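PDB 2QZU: putative sulfatase yidJ from Bacteroides fragilis, which probably hydrolyses sulfate esters as a metal-dependent arylsulfatase, a member of the sulfatase family within the alkaline phosphatase clan. Local coordinates for residues Met127-Lys132 against Ala223-Met228; Gly131-Asp136 against Arg162-Asp167; Tyr203-Ala208 against Val290-Glu295. All coordinates share one frame; numbering follows the deposited sequence.

All three contacts are built round the mixed central sheet of the sulfatase family region. Contact 1 pairs strands 126-130 and 222-228 inside that sheet. Contact 2 follows strand 126-130, shares G131 and K132 with contact 1, and reaches the loop before strand 168-172, the next strand. Contact 3 packs helix 200-213, leading to strand 222-228, against helix 267-299. Along the chain, contact 2 closes before contact 3 opens, while the segments of contacts 1 and 3 alternate. The centre of contact 1 lies about 9 Å from that of contact 2 and about 11 Å from that of contact 3. F166 of contact 2 packs on the Y129 face, the helices of contact 3 on the I130 face.

Contact 1 of 3, residues Met127-Lys132 against Ala223-Met228; sequences MGYIGK and ALVVSM
Y129 and V225 lie side by side on one face of two adjacent parallel strands whose axes are 4.7 Å apart. With chi1 at -167°, CG of Y129 sits beside the carbonyl carbon and the ring heads for S227 and the K132 carbonyl. The CB of Y129 packs on F166. CD1 meets V225 CB at 3.6 Å. Next, CE1 touches V225 CG1 at 3.5 Å. At the tip, OH passes S227 CB and donates a hydrogen bond to K132 O, 2.6 Å away. S227 OG donates to the same K132 O at 2.8 Å, in the carbonyl plane and on a lone pair. Two hydroxyls therefore grip one buried carbonyl. The backbone ladder runs through G128 N to A223 O, V225 N to G128 O, I130 N to V225 O and S227 N to I130 O. K132 N to S227 O extends it past the corner at G131. On the Y129 face, M127 SE also meets A223 CB at 3.7 Å. On the other face, I130 CD1 touches L224 CD1. K132 NZ forms a salt bridge with D36. This is parallel strand pairing within the central mixed sheet of the sulfatase fold, flanked by helices 116-122 and 200-213.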
loop_
_atom_site.group_PDB
_atom_site.type_symbol
_atom_site.label_atom_id
_atom_site.label_comp_id
_atom_site.label_asym_id
_atom_site.label_seq_id
_atom_site.Cartn_x
_atom_site.Cartn_y
_atom_site.Cartn_z
HETATM N N MSE A 127 14.377 -16.411 29.695
HETATM C CA MSE A 127 14.461 -15.800 28.360
HETATM C C MSE A 127 13.137 -15.498 27.653
HETATM O O MSE A 127 12.211 -16.306 27.678
HETATM C CB MSE A 127 15.287 -16.707 27.442
HETATM C CG MSE A 127 16.617 -17.163 28.017
HETATM SE SE MSE A 127 17.877 -15.728 28.241
HETATM C CE MSE A 127 18.150 -15.254 26.381
ATOM N N GLY A 128 13.077 -14.347 26.988
ATOM C CA GLY A 128 11.873 -13.969 26.260
ATOM C C GLY A 128 12.162 -13.172 24.994
ATOM O O GLY A 128 13.087 -12.364 24.958
ATOM N N TYR A 129 11.371 -13.404 23.951
ATOM C CA TYR A 129 11.535 -12.693 22.688
ATOM C C TYR A 129 10.156 -12.297 22.169
ATOM O O TYR A 129 9.280 -13.143 22.004
ATOM C CB TYR A 129 12.234 -13.580 21.649
ATOM C CG TYR A 129 12.727 -12.818 20.427
ATOM C CD1 TYR A 129 14.080 -12.505 20.275
ATOM C CD2 TYR A 129 11.840 -12.380 19.444
ATOM C CE1 TYR A 129 14.539 -11.776 19.179
ATOM C CE2 TYR A 129 12.290 -11.643 18.336
ATOM C CZ TYR A 129 13.640 -11.346 18.217
ATOM O OH TYR A 129 14.101 -10.612 17.148
ATOM N N ILE A 130 9.965 -11.006 21.921
ATOM C CA ILE A 130 8.688 -10.508 21.424
ATOM C C ILE A 130 8.933 -9.680 20.166
ATOM O O ILE A 130 9.755 -8.767 20.177
ATOM C CB ILE A 130 8.002 -9.598 22.480
ATOM C CG1 ILE A 130 7.798 -10.366 23.788
ATOM C CG2 ILE A 130 6.671 -9.087 21.948
ATOM C CD1 ILE A 130 7.349 -9.485 24.939
ATOM N N GLY A 131 8.237 -10.001 19.079
ATOM C CA GLY A 131 8.410 -9.217 17.868
ATOM C C GLY A 131 8.956 -9.932 16.654
ATOM O O GLY A 131 8.827 -11.150 16.517
ATOM N N LYS A 132 9.577 -9.154 15.773
ATOM C CA LYS A 132 10.146 -9.645 14.522
ATOM C C LYS A 132 11.459 -10.398 14.719
ATOM O O LYS A 132 12.385 -9.895 15.354
ATOM C CB LYS A 132 10.359 -8.456 13.579
ATOM C CG LYS A 132 10.975 -8.801 12.241
ATOM C CD LYS A 132 11.145 -7.544 11.403
ATOM C CE LYS A 132 11.888 -7.849 10.114
ATOM N NZ LYS A 132 12.138 -6.611 9.325
ATOM N N ALA A 223 16.421 -12.011 30.465
ATOM C CA ALA A 223 16.827 -11.316 29.253
ATOM C C ALA A 223 15.578 -11.275 28.387
ATOM O O ALA A 223 14.944 -12.305 28.153
ATOM C CB ALA A 223 17.946 -12.077 28.533
ATOM N N LEU A 224 15.213 -10.084 27.930
ATOM C CA LEU A 224 14.038 -9.931 27.086
ATOM C C LEU A 224 14.376 -9.089 25.870
ATOM O O LEU A 224 15.012 -8.040 25.984
ATOM C CB LEU A 224 12.894 -9.258 27.862
ATOM C CG LEU A 224 11.650 -8.851 27.056
ATOM C CD1 LEU A 224 10.861 -10.093 26.671
ATOM C CD2 LEU A 224 10.771 -7.908 27.880
ATOM N N VAL A 225 13.970 -9.563 24.701
ATOM C CA VAL A 225 14.179 -8.815 23.474
ATOM C C VAL A 225 12.804 -8.353 23.010
ATOM O O VAL A 225 11.849 -9.131 23.012
ATOM C CB VAL A 225 14.795 -9.680 22.343
ATOM C CG1 VAL A 225 14.823 -8.880 21.046
ATOM C CG2 VAL A 225 16.196 -10.130 22.720
ATOM N N VAL A 226 12.696 -7.081 22.645
ATOM C CA VAL A 226 11.450 -6.536 22.128
ATOM C C VAL A 226 11.863 -5.968 20.770
ATOM O O VAL A 226 12.552 -4.954 20.696
ATOM C CB VAL A 226 10.885 -5.417 23.032
ATOM C CG1 VAL A 226 9.569 -4.911 22.467
ATOM C CG2 VAL A 226 10.674 -5.948 24.444
ATOM N N SER A 227 11.451 -6.653 19.707
ATOM C CA SER A 227 11.793 -6.285 18.338
ATOM C C SER A 227 10.587 -5.697 17.605
ATOM O O SER A 227 9.758 -6.430 17.063
ATOM C CB SER A 227 12.309 -7.532 17.611
ATOM O OG SER A 227 12.658 -7.257 16.267
HETATM N N MSE A 228 10.503 -4.368 17.585
HETATM C CA MSE A 228 9.386 -3.677 16.939
HETATM C C MSE A 228 9.625 -3.465 15.451
HETATM O O MSE A 228 10.762 -3.292 15.015
HETATM C CB MSE A 228 9.148 -2.334 17.626
HETATM C CG MSE A 228 8.791 -2.464 19.100
HETATM SE SE MSE A 228 8.699 -0.731 19.965
HETATM C CE MSE A 228 8.056 -1.301 21.706
#

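Contact 2 of 3, residues Gly131-Asp136 against Arg162-Asp167; sequences GKWHLD and RRHGFD
R162 and D136 form a salt bridge between two parts of the long connection from strand 126-130 to strand 168-172 of the sulfatase fold. The second part, R162-D167, contains a type I' beta turn from R163 to F166. R162 carries most of the polar contact. Its chain bends at chi3 (58°), and the guanidinium grips D136 side-on through NE and NH2. Both nitrogens donate to the same oxygen, D136 OD1, NE at 2.8 Å and NH2 at 2.7 Å. OD1 lies near the guanidinium plane, but the carboxylate plane is turned 67° from it. NH2 uses the anti lone pair of OD1, whereas NE comes from above the carboxylate plane. NH2 has a second partner in L109 O. R162 O comes within 4.1 Å of W133 CZ2. R163 begins the turn, and its O accepts the backbone hydrogen bond from F166 N. Its guanidinium turns to C158 and T186. H164 brings CD2 to the edge of the W133 ring, near its plane, and its ND1 bonds to D118. F166 then meets the far end of the same indole, with CE2 4.2 Å from W133 CZ3. R162, H164 and F166 thus border the benzo part of W133, while L135 CD1 lies over one face of the ring. The indole reaches them because its CG is anti to the backbone N (chi1 177°). One water joins the polar groups. It accepts from W133 NE1 at 3.0 Å and donates to D136 OD1 at 2.7 Å and to R162 O at 2.8 Å.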
loop_
_atom_site.group_PDB
_atom_site.type_symbol
_atom_site.label_atom_id
_atom_site.label_comp_id
_atom_site.label_asym_id
_atom_site.label_seq_id
_atom_site.Cartn_x
_atom_site.Cartn_y
_atom_site.Cartn_z
ATOM N N GLY A 131 8.237 -10.001 19.079
ATOM C CA GLY A 131 8.410 -9.217 17.868
ATOM C C GLY A 131 8.956 -9.932 16.654
ATOM O O GLY A 131 8.827 -11.150 16.517
ATOM N N LYS A 132 9.577 -9.154 15.773
ATOM C CA LYS A 132 10.146 -9.645 14.522
ATOM C C LYS A 132 11.459 -10.398 14.719
ATOM O O LYS A 132 12.385 -9.895 15.354
ATOM C CB LYS A 132 10.359 -8.456 13.579
ATOM C CG LYS A 132 10.975 -8.801 12.241
ATOM C CD LYS A 132 11.145 -7.544 11.403
ATOM C CE LYS A 132 11.888 -7.849 10.114
ATOM N NZ LYS A 132 12.138 -6.611 9.325
ATOM N N TRP A 133 11.526 -11.603 14.157
ATOM C CA TRP A 133 12.706 -12.472 14.247
ATOM C C TRP A 133 13.469 -12.439 12.917
ATOM O O TRP A 133 14.672 -12.168 12.874
ATOM C CB TRP A 133 12.233 -13.900 14.562
ATOM C CG TRP A 133 13.294 -14.960 14.633
ATOM C CD1 TRP A 133 13.361 -16.099 13.877
ATOM C CD2 TRP A 133 14.390 -15.024 15.555
ATOM N NE1 TRP A 133 14.428 -16.871 14.279
ATOM C CE2 TRP A 133 15.076 -16.235 15.308
ATOM C CE3 TRP A 133 14.856 -14.178 16.571
ATOM C CZ2 TRP A 133 16.207 -16.624 16.039
ATOM C CZ3 TRP A 133 15.986 -14.564 17.304
ATOM C CH2 TRP A 133 16.645 -15.778 17.028
ATOM N N HIS A 134 12.741 -12.720 11.838
ATOM C CA HIS A 134 13.254 -12.728 10.468
ATOM C C HIS A 134 14.586 -13.458 10.269
ATOM O O HIS A 134 15.486 -12.939 9.613
ATOM C CB HIS A 134 13.389 -11.291 9.942
ATOM C CG HIS A 134 13.350 -11.193 8.447
ATOM N ND1 HIS A 134 13.685 -10.038 7.767
ATOM C CD2 HIS A 134 13.007 -12.096 7.500
ATOM C CE1 HIS A 134 13.546 -10.238 6.470
ATOM N NE2 HIS A 134 13.134 -11.480 6.279
ATOM N N LEU A 135 14.708 -14.657 10.832
ATOM C CA LEU A 135 15.936 -15.427 10.677
ATOM C C LEU A 135 15.684 -16.872 10.236
ATOM O O LEU A 135 16.582 -17.714 10.303
ATOM C CB LEU A 135 16.744 -15.397 11.982
ATOM C CG LEU A 135 17.528 -14.097 12.208
ATOM C CD1 LEU A 135 18.034 -14.043 13.643
ATOM C CD2 LEU A 135 18.690 -14.019 11.212
ATOM N N ASP A 136 14.466 -17.150 9.776
ATOM C CA ASP A 136 14.107 -18.490 9.301
ATOM C C ASP A 136 13.719 -18.468 7.818
ATOM O O ASP A 136 12.992 -17.582 7.371
ATOM C CB ASP A 136 12.939 -19.058 10.114
ATOM C CG ASP A 136 13.272 -19.221 11.585
ATOM O OD1 ASP A 136 14.298 -19.859 11.903
ATOM O OD2 ASP A 136 12.505 -18.711 12.423
ATOM N N ARG A 162 14.573 -24.034 17.121
ATOM C CA ARG A 162 15.313 -22.996 16.399
ATOM C C ARG A 162 15.205 -21.637 17.101
ATOM O O ARG A 162 15.540 -20.604 16.522
ATOM C CB ARG A 162 14.807 -22.871 14.955
ATOM C CG ARG A 162 15.303 -23.978 14.015
ATOM C CD ARG A 162 14.770 -23.804 12.593
ATOM N NE ARG A 162 15.142 -22.519 12.005
ATOM C CZ ARG A 162 16.340 -22.242 11.501
ATOM N NH1 ARG A 162 17.293 -23.166 11.501
ATOM N NH2 ARG A 162 16.592 -21.031 11.013
ATOM N N ARG A 163 14.756 -21.639 18.353
ATOM C CA ARG A 163 14.599 -20.389 19.094
ATOM C C ARG A 163 15.803 -19.987 19.942
ATOM O O ARG A 163 15.778 -18.965 20.619
ATOM C CB ARG A 163 13.341 -20.455 19.967
ATOM C CG ARG A 163 12.078 -20.522 19.140
ATOM C CD ARG A 163 10.817 -20.659 19.973
ATOM N NE ARG A 163 9.679 -20.921 19.100
ATOM C CZ ARG A 163 8.455 -21.225 19.520
ATOM N NH1 ARG A 163 8.188 -21.306 20.819
ATOM N NH2 ARG A 163 7.503 -21.476 18.636
ATOM N N HIS A 164 16.852 -20.800 19.897
ATOM C CA HIS A 164 18.082 -20.522 20.621
ATOM C C HIS A 164 17.935 -20.072 22.078
ATOM O O HIS A 164 18.557 -19.100 22.507
ATOM C CB HIS A 164 18.897 -19.504 19.819
ATOM C CG HIS A 164 19.368 -20.039 18.504
ATOM N ND1 HIS A 164 20.553 -20.729 18.364
ATOM C CD2 HIS A 164 18.764 -20.080 17.291
ATOM C CE1 HIS A 164 20.658 -21.175 17.125
ATOM N NE2 HIS A 164 19.585 -20.794 16.454
ATOM N N GLY A 165 17.108 -20.784 22.836
ATOM C CA GLY A 165 16.948 -20.457 24.241
ATOM C C GLY A 165 15.816 -19.535 24.647
ATOM O O GLY A 165 15.516 -19.424 25.833
ATOM N N PHE A 166 15.187 -18.872 23.684
ATOM C CA PHE A 166 14.087 -17.967 24.002
ATOM C C PHE A 166 12.835 -18.780 24.313
ATOM O O PHE A 166 12.053 -19.096 23.415
ATOM C CB PHE A 166 13.835 -17.013 22.829
ATOM C CG PHE A 166 14.882 -15.936 22.681
ATOM C CD1 PHE A 166 15.012 -14.938 23.645
ATOM C CD2 PHE A 166 15.731 -15.914 21.577
ATOM C CE1 PHE A 166 15.972 -13.928 23.508
ATOM C CE2 PHE A 166 16.691 -14.910 21.430
ATOM C CZ PHE A 166 16.811 -13.915 22.400
ATOM N N ASP A 167 12.652 -19.106 25.591
ATOM C CA ASP A 167 11.516 -19.903 26.043
ATOM C C ASP A 167 10.166 -19.201 25.926
ATOM O O ASP A 167 9.182 -19.819 25.517
ATOM C CB ASP A 167 11.748 -20.381 27.480
ATOM C CG ASP A 167 12.914 -21.350 27.585
ATOM O OD1 ASP A 167 13.003 -22.263 26.737
ATOM O OD2 ASP A 167 13.736 -21.208 28.513
HETATM O O HOH W 1 15.979 -19.434 14.010
#

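Contact 3 of 3, residues Tyr203-Ala208 against Val290-Glu295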
loop_
_atom_site.group_PDB
_atom_site.type_symbol
_atom_site.label_atom_id
_atom_site.label_comp_id
_atom_site.label_asym_id
_atom_site.label_seq_id
_atom_site.Cartn_x
_atom_site.Cartn_y
_atom_site.Cartn_z
ATOM N N TYR A 203 0.986 -3.469 21.196
ATOM C CA TYR A 203 0.765 -4.828 21.672
ATOM C C TYR A 203 2.056 -5.395 22.249
ATOM O O TYR A 203 2.069 -5.973 23.337
ATOM C CB TYR A 203 0.287 -5.718 20.523
ATOM C CG TYR A 203 0.110 -7.174 20.908
ATOM C CD1 TYR A 203 -0.931 -7.580 21.746
ATOM C CD2 TYR A 203 0.989 -8.146 20.432
ATOM C CE1 TYR A 203 -1.087 -8.921 22.099
ATOM C CE2 TYR A 203 0.842 -9.479 20.776
ATOM C CZ TYR A 203 -0.192 -9.864 21.605
ATOM O OH TYR A 203 -0.314 -11.188 21.942
ATOM N N GLU A 204 3.143 -5.222 21.510
ATOM C CA GLU A 204 4.434 -5.717 21.948
ATOM C C GLU A 204 4.846 -5.124 23.287
ATOM O O GLU A 204 5.334 -5.839 24.159
ATOM C CB GLU A 204 5.476 -5.442 20.863
ATOM C CG GLU A 204 5.295 -6.366 19.668
ATOM C CD GLU A 204 5.779 -5.773 18.360
ATOM O OE1 GLU A 204 6.420 -4.700 18.385
ATOM O OE2 GLU A 204 5.516 -6.389 17.302
ATOM N N ALA A 205 4.645 -3.822 23.461
ATOM C CA ALA A 205 4.990 -3.179 24.720
ATOM C C ALA A 205 4.106 -3.732 25.842
ATOM O O ALA A 205 4.562 -3.903 26.972
ATOM C CB ALA A 205 4.825 -1.660 24.607
ATOM N N SER A 206 2.842 -4.015 25.535
ATOM C CA SER A 206 1.945 -4.565 26.547
ATOM C C SER A 206 2.395 -5.955 26.984
ATOM O O SER A 206 2.346 -6.281 28.168
ATOM C CB SER A 206 0.510 -4.634 26.026
ATOM O OG SER A 206 -0.029 -3.334 25.900
ATOM N N LYS A 207 2.840 -6.773 26.032
ATOM C CA LYS A 207 3.299 -8.117 26.367
ATOM C C LYS A 207 4.643 -8.054 27.096
ATOM O O LYS A 207 4.933 -8.892 27.949
ATOM C CB LYS A 207 3.431 -8.978 25.106
ATOM C CG LYS A 207 2.131 -9.155 24.323
ATOM C CD LYS A 207 0.996 -9.725 25.176
ATOM C CE LYS A 207 1.268 -11.159 25.612
ATOM N NZ LYS A 207 0.122 -11.736 26.376
ATOM N N ALA A 208 5.464 -7.062 26.756
ATOM C CA ALA A 208 6.761 -6.903 27.412
ATOM C C ALA A 208 6.534 -6.509 28.870
ATOM O O ALA A 208 7.265 -6.939 29.758
ATOM C CB ALA A 208 7.588 -5.833 26.705
ATOM N N VAL A 290 8.247 2.568 24.018
ATOM C CA VAL A 290 9.509 2.258 24.678
ATOM C C VAL A 290 9.372 2.847 26.085
ATOM O O VAL A 290 9.812 2.254 27.070
ATOM C CB VAL A 290 10.713 2.916 23.964
ATOM C CG1 VAL A 290 11.953 2.841 24.852
ATOM C CG2 VAL A 290 10.982 2.204 22.639
ATOM N N GLY A 291 8.739 4.013 26.165
ATOM C CA GLY A 291 8.528 4.667 27.446
ATOM C C GLY A 291 7.709 3.800 28.389
ATOM O O GLY A 291 7.956 3.773 29.598
ATOM N N ARG A 292 6.729 3.088 27.840
ATOM C CA ARG A 292 5.885 2.207 28.642
ATOM C C ARG A 292 6.714 1.070 29.243
ATOM O O ARG A 292 6.532 0.693 30.402
ATOM C CB ARG A 292 4.768 1.619 27.780
ATOM C CG ARG A 292 3.772 2.636 27.245
ATOM C CD ARG A 292 2.771 1.939 26.334
ATOM N NE ARG A 292 2.057 0.874 27.032
ATOM C CZ ARG A 292 1.450 -0.144 26.426
ATOM N NH1 ARG A 292 1.475 -0.244 25.102
ATOM N NH2 ARG A 292 0.806 -1.057 27.141
ATOM N N ILE A 293 7.627 0.518 28.446
ATOM C CA ILE A 293 8.482 -0.574 28.915
ATOM C C ILE A 293 9.423 -0.097 30.017
ATOM O O ILE A 293 9.594 -0.770 31.039
ATOM C CB ILE A 293 9.307 -1.167 27.748
ATOM C CG1 ILE A 293 8.360 -1.754 26.695
ATOM C CG2 ILE A 293 10.263 -2.247 28.268
ATOM C CD1 ILE A 293 9.058 -2.189 25.405
ATOM N N ILE A 294 10.031 1.069 29.817
ATOM C CA ILE A 294 10.942 1.621 30.809
ATOM C C ILE A 294 10.193 1.851 32.118
ATOM O O ILE A 294 10.703 1.546 33.196
ATOM C CB ILE A 294 11.541 2.964 30.337
ATOM C CG1 ILE A 294 12.360 2.752 29.063
ATOM C CG2 ILE A 294 12.407 3.567 31.437
ATOM C CD1 ILE A 294 13.435 1.695 29.183
ATOM N N GLU A 295 8.975 2.376 32.017
ATOM C CA GLU A 295 8.165 2.641 33.203
ATOM C C GLU A 295 7.879 1.356 33.972
ATOM O O GLU A 295 7.862 1.355 35.202
ATOM C CB GLU A 295 6.845 3.313 32.814
ATOM C CG GLU A 295 5.994 3.726 34.002
ATOM C CD GLU A 295 4.715 4.432 33.590
ATOM O OE1 GLU A 295 4.803 5.466 32.894
ATOM O OE2 GLU A 295 3.622 3.955 33.965
#
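Helix segments 203-208 and 290-295 run almost parallel, with 6° between their directions and 9.0 Å between their axes. Their CA atoms come closest at A205 and I293, 6.0 Å apart. The small A205 side chain points at the other helix and meets two residues there. Its CB is 4.1 Å from I293 CG1 and 3.7 Å from R292 NH1. One turn on, A208 CB meets I293 CD1. I293 thus lies along the two alanines, with CG1 close to both. Its extended chi2 (172°) carries CD1 on to A208. The alanine-isoleucine pairs are apolar.

R292 supplies the polar part. A kink about its CG-CD bond (chi3 58°) turns the guanidinium toward the first helix. A205 CB lies over one face of the guanidinium, and S206 OG lies at its edge. NH2 donates to S206 OG at 2.7 Å, and the bond is nearly straight at 165°. S206 OG also bonds to E202 O, one turn earlier in its helix. The other terminal nitrogen, NH1, bonds to E202 O and to N289 OD1. R292 is therefore held by both helices, and its guanidinium is fixed in rotation.

Both helices also pack on the central sheet. A208 touches I130 of strand 126-130 and L224 and V226 of strand 222-228. I293 rests on M228 at the end of strand 222-228, and on the far flank of helix 200-213 Y203 and K207 meet I170 of strand 168-172.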